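PDB 4YIV: apical membrane antigen AMA1, which takes part in host-cell invasion by Toxoplasma gondii as a component of the moving junction formed between parasite and host membranes. Local coordinates for residues A[266-279]-A[291-303]. Numbering follows the deposited sequence.
With CO (cobalt (II) ion), chain G.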
loop_
_atom_site.group_PDB
_atom_site.type_symbol
_atom_site.label_atom_id
_atom_site.label_comp_id
_atom_site.label_asym_id
_atom_site.label_seq_id
_atom_site.Cartn_x
_atom_site.Cartn_y
_atom_site.Cartn_z
ATOM N N CYS A 266 14.471 -3.242 3.944
ATOM C CA CYS A 266 13.493 -3.867 4.796
ATOM C C CYS A 266 12.091 -3.416 4.404
ATOM O O CYS A 266 11.211 -4.210 4.282
ATOM C CB CYS A 266 13.756 -3.548 6.256
ATOM S SG CYS A 266 12.741 -4.423 7.435
ATOM N N TRP A 267 11.926 -2.121 4.190
ATOM C CA TRP A 267 10.652 -1.547 3.811
ATOM C C TRP A 267 10.181 -2.198 2.519
ATOM O O TRP A 267 9.015 -2.591 2.403
ATOM C CB TRP A 267 10.780 -0.024 3.678
ATOM C CG TRP A 267 9.608 0.617 2.987
ATOM C CD1 TRP A 267 8.349 0.818 3.509
ATOM C CD2 TRP A 267 9.580 1.182 1.668
ATOM N NE1 TRP A 267 7.555 1.438 2.588
ATOM C CE2 TRP A 267 8.274 1.684 1.457
ATOM C CE3 TRP A 267 10.518 1.316 0.652
ATOM C CZ2 TRP A 267 7.892 2.299 0.271
ATOM C CZ3 TRP A 267 10.134 1.936 -0.525
ATOM C CH2 TRP A 267 8.831 2.407 -0.707
ATOM N N VAL A 268 11.095 -2.358 1.569
ATOM C CA VAL A 268 10.756 -3.016 0.303
ATOM C C VAL A 268 10.329 -4.466 0.547
ATOM O O VAL A 268 9.352 -4.948 -0.054
ATOM C CB VAL A 268 11.934 -2.996 -0.679
ATOM C CG1 VAL A 268 11.646 -3.931 -1.894
ATOM C CG2 VAL A 268 12.202 -1.594 -1.131
ATOM N N LYS A 269 11.031 -5.154 1.448
ATOM C CA LYS A 269 10.719 -6.547 1.755
ATOM C C LYS A 269 9.320 -6.730 2.322
ATOM O O LYS A 269 8.680 -7.760 2.063
ATOM C CB LYS A 269 11.760 -7.151 2.742
ATOM C CG LYS A 269 13.109 -7.621 2.134
ATOM C CD LYS A 269 13.978 -8.350 3.210
ATOM C CE LYS A 269 15.270 -8.908 2.633
ATOM N NZ LYS A 269 15.011 -10.007 1.646
ATOM N N THR A 270 8.797 -5.756 3.072
ATOM C CA THR A 270 7.469 -5.968 3.635
ATOM C C THR A 270 6.420 -6.004 2.525
ATOM O O THR A 270 5.380 -6.620 2.693
ATOM C CB THR A 270 7.083 -4.874 4.696
ATOM O OG1 THR A 270 6.993 -3.586 4.068
ATOM C CG2 THR A 270 8.153 -4.802 5.794
ATOM N N PHE A 271 6.720 -5.367 1.380
ATOM C CA PHE A 271 5.848 -5.404 0.207
ATOM C C PHE A 271 6.135 -6.560 -0.755
ATOM O O PHE A 271 5.220 -7.096 -1.383
ATOM C CB PHE A 271 5.982 -4.096 -0.576
ATOM C CG PHE A 271 5.099 -4.006 -1.790
ATOM C CD1 PHE A 271 3.730 -3.863 -1.678
ATOM C CD2 PHE A 271 5.661 -4.050 -3.052
ATOM C CE1 PHE A 271 2.943 -3.775 -2.811
ATOM C CE2 PHE A 271 4.893 -3.970 -4.181
ATOM C CZ PHE A 271 3.520 -3.821 -4.065
ATOM N N GLU A 272 7.405 -6.898 -0.919
ATOM C CA GLU A 272 7.789 -7.816 -1.997
ATOM C C GLU A 272 8.034 -9.261 -1.546
ATOM O O GLU A 272 8.181 -10.134 -2.395
ATOM C CB GLU A 272 9.031 -7.260 -2.719
ATOM C CG GLU A 272 8.769 -5.937 -3.446
ATOM C CD GLU A 272 9.827 -5.586 -4.463
ATOM O OE1 GLU A 272 9.623 -4.618 -5.256
ATOM O OE2 GLU A 272 10.881 -6.261 -4.469
ATOM N N ASN A 273 8.014 -9.542 -0.243
ATOM C CA ASN A 273 8.280 -10.904 0.202
ATOM C C ASN A 273 7.127 -11.818 -0.224
ATOM O O ASN A 273 5.980 -11.365 -0.412
ATOM C CB ASN A 273 8.500 -10.955 1.714
ATOM C CG ASN A 273 7.207 -10.921 2.494
ATOM O OD1 ASN A 273 6.508 -11.935 2.613
ATOM N ND2 ASN A 273 6.881 -9.762 3.043
ATOM N N ASP A 274 7.396 -13.112 -0.374
ATOM C CA ASP A 274 6.395 -14.002 -0.998
ATOM C C ASP A 274 5.157 -14.274 -0.160
ATOM O O ASP A 274 4.183 -14.883 -0.639
ATOM C CB ASP A 274 7.063 -15.321 -1.398
ATOM C CG ASP A 274 7.193 -16.317 -0.222
ATOM O OD1 ASP A 274 7.474 -15.937 0.943
ATOM O OD2 ASP A 274 7.011 -17.507 -0.499
ATOM N N GLY A 275 5.154 -13.781 1.065
ATOM C CA GLY A 275 4.075 -14.006 1.992
ATOM C C GLY A 275 3.100 -12.811 2.146
ATOM O O GLY A 275 2.073 -12.908 2.808
ATOM N N VAL A 276 3.403 -11.695 1.508
ATOM C CA VAL A 276 2.539 -10.497 1.553
ATOM C C VAL A 276 1.130 -10.813 1.034
ATOM O O VAL A 276 0.970 -11.605 0.109
ATOM C CB VAL A 276 3.140 -9.322 0.714
ATOM C CG1 VAL A 276 3.176 -9.728 -0.744
ATOM C CG2 VAL A 276 2.331 -8.015 0.839
ATOM N N ALA A 277 0.107 -10.188 1.614
ATOM C CA ALA A 277 -1.259 -10.363 1.120
ATOM C C ALA A 277 -1.332 -10.120 -0.360
ATOM O O ALA A 277 -0.952 -9.062 -0.841
ATOM C CB ALA A 277 -2.204 -9.430 1.831
ATOM N N SER A 278 -1.815 -11.114 -1.099
ATOM C CA SER A 278 -1.894 -11.009 -2.535
ATOM C C SER A 278 -3.000 -11.900 -3.063
ATOM O O SER A 278 -3.259 -12.998 -2.560
ATOM C CB SER A 278 -0.570 -11.349 -3.205
ATOM O OG SER A 278 -0.734 -11.314 -4.615
ATOM N N ASP A 279 -3.680 -11.395 -4.072
ATOM C CA ASP A 279 -4.900 -12.033 -4.578
ATOM C C ASP A 279 -4.653 -12.715 -5.949
ATOM O O ASP A 279 -5.600 -13.027 -6.666
ATOM C CB ASP A 279 -6.025 -10.990 -4.712
ATOM C CG ASP A 279 -6.428 -10.359 -3.362
ATOM O OD1 ASP A 279 -6.023 -10.899 -2.301
ATOM O OD2 ASP A 279 -7.157 -9.323 -3.373
ATOM N N PRO A 291 -8.171 -17.235 -3.236
ATOM C CA PRO A 291 -7.466 -16.260 -4.071
ATOM C C PRO A 291 -7.874 -14.851 -3.658
ATOM O O PRO A 291 -7.578 -13.914 -4.391
ATOM C CB PRO A 291 -7.956 -16.585 -5.481
ATOM C CG PRO A 291 -9.395 -16.935 -5.258
ATOM C CD PRO A 291 -9.435 -17.662 -3.871
ATOM N N HIS A 292 -8.608 -14.746 -2.542
ATOM C CA HIS A 292 -8.962 -13.489 -1.895
ATOM C C HIS A 292 -8.271 -13.469 -0.533
ATOM O O HIS A 292 -8.763 -14.061 0.421
ATOM C CB HIS A 292 -10.488 -13.323 -1.729
ATOM C CG HIS A 292 -11.250 -13.338 -3.019
ATOM N ND1 HIS A 292 -11.244 -14.419 -3.869
ATOM C CD2 HIS A 292 -12.053 -12.413 -3.591
ATOM C CE1 HIS A 292 -11.994 -14.148 -4.927
ATOM N NE2 HIS A 292 -12.496 -12.933 -4.785
ATOM N N SER A 293 -7.132 -12.786 -0.445
ATOM C CA SER A 293 -6.336 -12.743 0.797
ATOM C C SER A 293 -7.085 -12.111 1.943
ATOM O O SER A 293 -6.782 -12.375 3.100
ATOM C CB SER A 293 -5.020 -11.959 0.561
ATOM O OG SER A 293 -5.338 -10.593 0.287
ATOM N N GLY A 294 -8.043 -11.247 1.626
ATOM C CA GLY A 294 -8.675 -10.400 2.613
ATOM C C GLY A 294 -7.724 -9.501 3.394
ATOM O O GLY A 294 -8.097 -8.973 4.454
ATOM N N GLY A 295 -6.490 -9.341 2.916
ATOM C CA GLY A 295 -5.519 -8.504 3.626
ATOM C C GLY A 295 -4.633 -9.273 4.582
ATOM O O GLY A 295 -3.754 -8.695 5.223
ATOM N N VAL A 296 -4.866 -10.585 4.682
ATOM C CA VAL A 296 -4.052 -11.451 5.516
ATOM C C VAL A 296 -2.742 -11.776 4.840
ATOM O O VAL A 296 -2.733 -12.154 3.670
ATOM C CB VAL A 296 -4.789 -12.788 5.831
ATOM C CG1 VAL A 296 -3.927 -13.664 6.751
ATOM C CG2 VAL A 296 -6.182 -12.506 6.435
ATOM N N GLY A 297 -1.641 -11.714 5.576
ATOM C CA GLY A 297 -0.349 -11.946 4.975
ATOM C C GLY A 297 0.811 -11.391 5.769
ATOM O O GLY A 297 0.602 -10.727 6.787
ATOM N N ARG A 298 2.029 -11.692 5.341
ATOM C CA ARG A 298 3.245 -11.269 6.019
ATOM C C ARG A 298 3.494 -9.851 5.549
ATOM O O ARG A 298 4.360 -9.598 4.757
ATOM C CB ARG A 298 4.388 -12.177 5.589
ATOM C CG ARG A 298 5.649 -12.018 6.401
ATOM C CD ARG A 298 6.816 -12.840 5.883
ATOM N NE ARG A 298 6.572 -14.267 5.895
ATOM C CZ ARG A 298 6.680 -15.067 4.846
ATOM N NH1 ARG A 298 7.063 -14.614 3.679
ATOM N NH2 ARG A 298 6.439 -16.342 4.989
ATOM N N ASN A 299 2.687 -8.958 6.080
ATOM C CA ASN A 299 2.621 -7.551 5.692
ATOM C C ASN A 299 3.438 -6.589 6.551
ATOM O O ASN A 299 3.522 -5.394 6.227
ATOM C CB ASN A 299 1.182 -7.056 5.769
ATOM C CG ASN A 299 0.236 -7.856 4.923
ATOM O OD1 ASN A 299 0.619 -8.417 3.900
ATOM N ND2 ASN A 299 -1.020 -7.871 5.320
ATOM N N TYR A 300 4.039 -7.111 7.617
ATOM C CA TYR A 300 4.538 -6.294 8.718
ATOM C C TYR A 300 5.984 -6.577 8.958
ATOM O O TYR A 300 6.441 -7.727 8.873
ATOM C CB TYR A 300 3.723 -6.574 10.001
ATOM C CG TYR A 300 2.268 -6.518 9.770
ATOM C CD1 TYR A 300 1.622 -5.289 9.678
ATOM C CD2 TYR A 300 1.519 -7.664 9.597
ATOM C CE1 TYR A 300 0.318 -5.201 9.433
ATOM C CE2 TYR A 300 0.175 -7.584 9.350
ATOM C CZ TYR A 300 -0.418 -6.343 9.279
ATOM O OH TYR A 300 -1.746 -6.214 9.027
ATOM N N GLY A 301 6.750 -5.537 9.246
ATOM C CA GLY A 301 8.134 -5.785 9.550
ATOM C C GLY A 301 8.838 -4.635 10.210
ATOM O O GLY A 301 8.278 -3.526 10.323
ATOM N N PHE A 302 10.048 -4.908 10.676
ATOM C CA PHE A 302 10.930 -3.819 11.096
ATOM C C PHE A 302 12.388 -4.066 10.876
ATOM O O PHE A 302 12.895 -5.190 10.903
ATOM C CB PHE A 302 10.709 -3.453 12.579
ATOM C CG PHE A 302 10.847 -4.606 13.557
ATOM C CD1 PHE A 302 12.093 -4.974 14.077
ATOM C CD2 PHE A 302 9.716 -5.307 13.978
ATOM C CE1 PHE A 302 12.192 -6.023 15.015
ATOM C CE2 PHE A 302 9.807 -6.336 14.918
ATOM C CZ PHE A 302 11.047 -6.688 15.432
ATOM N N TYR A 303 13.048 -2.949 10.618
ATOM C CA TYR A 303 14.474 -2.877 10.611
ATOM C C TYR A 303 14.969 -2.741 12.046
ATOM O O TYR A 303 14.352 -2.046 12.856
ATOM C CB TYR A 303 14.904 -1.699 9.780
ATOM C CG TYR A 303 16.367 -1.480 9.838
ATOM C CD1 TYR A 303 16.915 -0.691 10.837
ATOM C CD2 TYR A 303 17.210 -2.056 8.905
ATOM C CE1 TYR A 303 18.253 -0.483 10.910
ATOM C CE2 TYR A 303 18.569 -1.858 8.980
ATOM C CZ TYR A 303 19.074 -1.054 9.988
ATOM O OH TYR A 303 20.418 -0.813 10.107
HETATM CO CO CO G . -12.936 -12.931 -7.105
HETATM O O HOH W 1 -8.814 -10.103 -1.161
HETATM O O HOH W 2 -11.586 -11.007 -7.322
#
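Asn273, the first residue beyond helix 263-272, and Arg298 grip each other through both ends of the asparagine amide. Asn273 ND2 gives a nearly straight bond to Arg298 O (3.1 Å, 177°), in the amide plane, and a second to Lys269 O in the last helical turn. Asn273 OD1 receives Gly275 N, closing an Asx turn, and Arg298 NH1 from the opposite face of its plane, so the four bonds fix the amide's rotation. The arginine chain runs extended, then bends at chi3 (-61°), which lays its guanidinium over Gly275 CA. Its NH1 meets Asp274 OD1 at 3.1 Å, within the guanidinium plane, in a salt bridge.

Arg298 N bonds Gly275 O, and Asn299 OD1 takes Ala277 N in its carbonyl plane, 2.9 Å away. Ala277 CB packs against Val296 O at 3.3 Å. At the far end Asp279 OD1 accepts Ser293 N from above the carboxylate plane and Ser293 OG through its syn lone pair (2.7 Å). His292 CB points away from 266-279, and its NE2 binds cobalt with Asp44 and a water. The segments flank the engineered linker replacing the DII loop, so these bonds join the chains leading to and from it.

Back along the helix, Thr270 CG2 rests on Gly301, 3.8 Å from Gly301 N, and a turn earlier Cys266 SG lies against the Phe302-Tyr303 peptide. Residues 266-272 run nearly antiparallel to 300-303, part of the middle strand of a five-stranded antiparallel sheet, consistent with a PAN-type domain; the Cys266-Cys313 disulfide ties the helix to strand 311-316, and Thr270 touches strand 329-333.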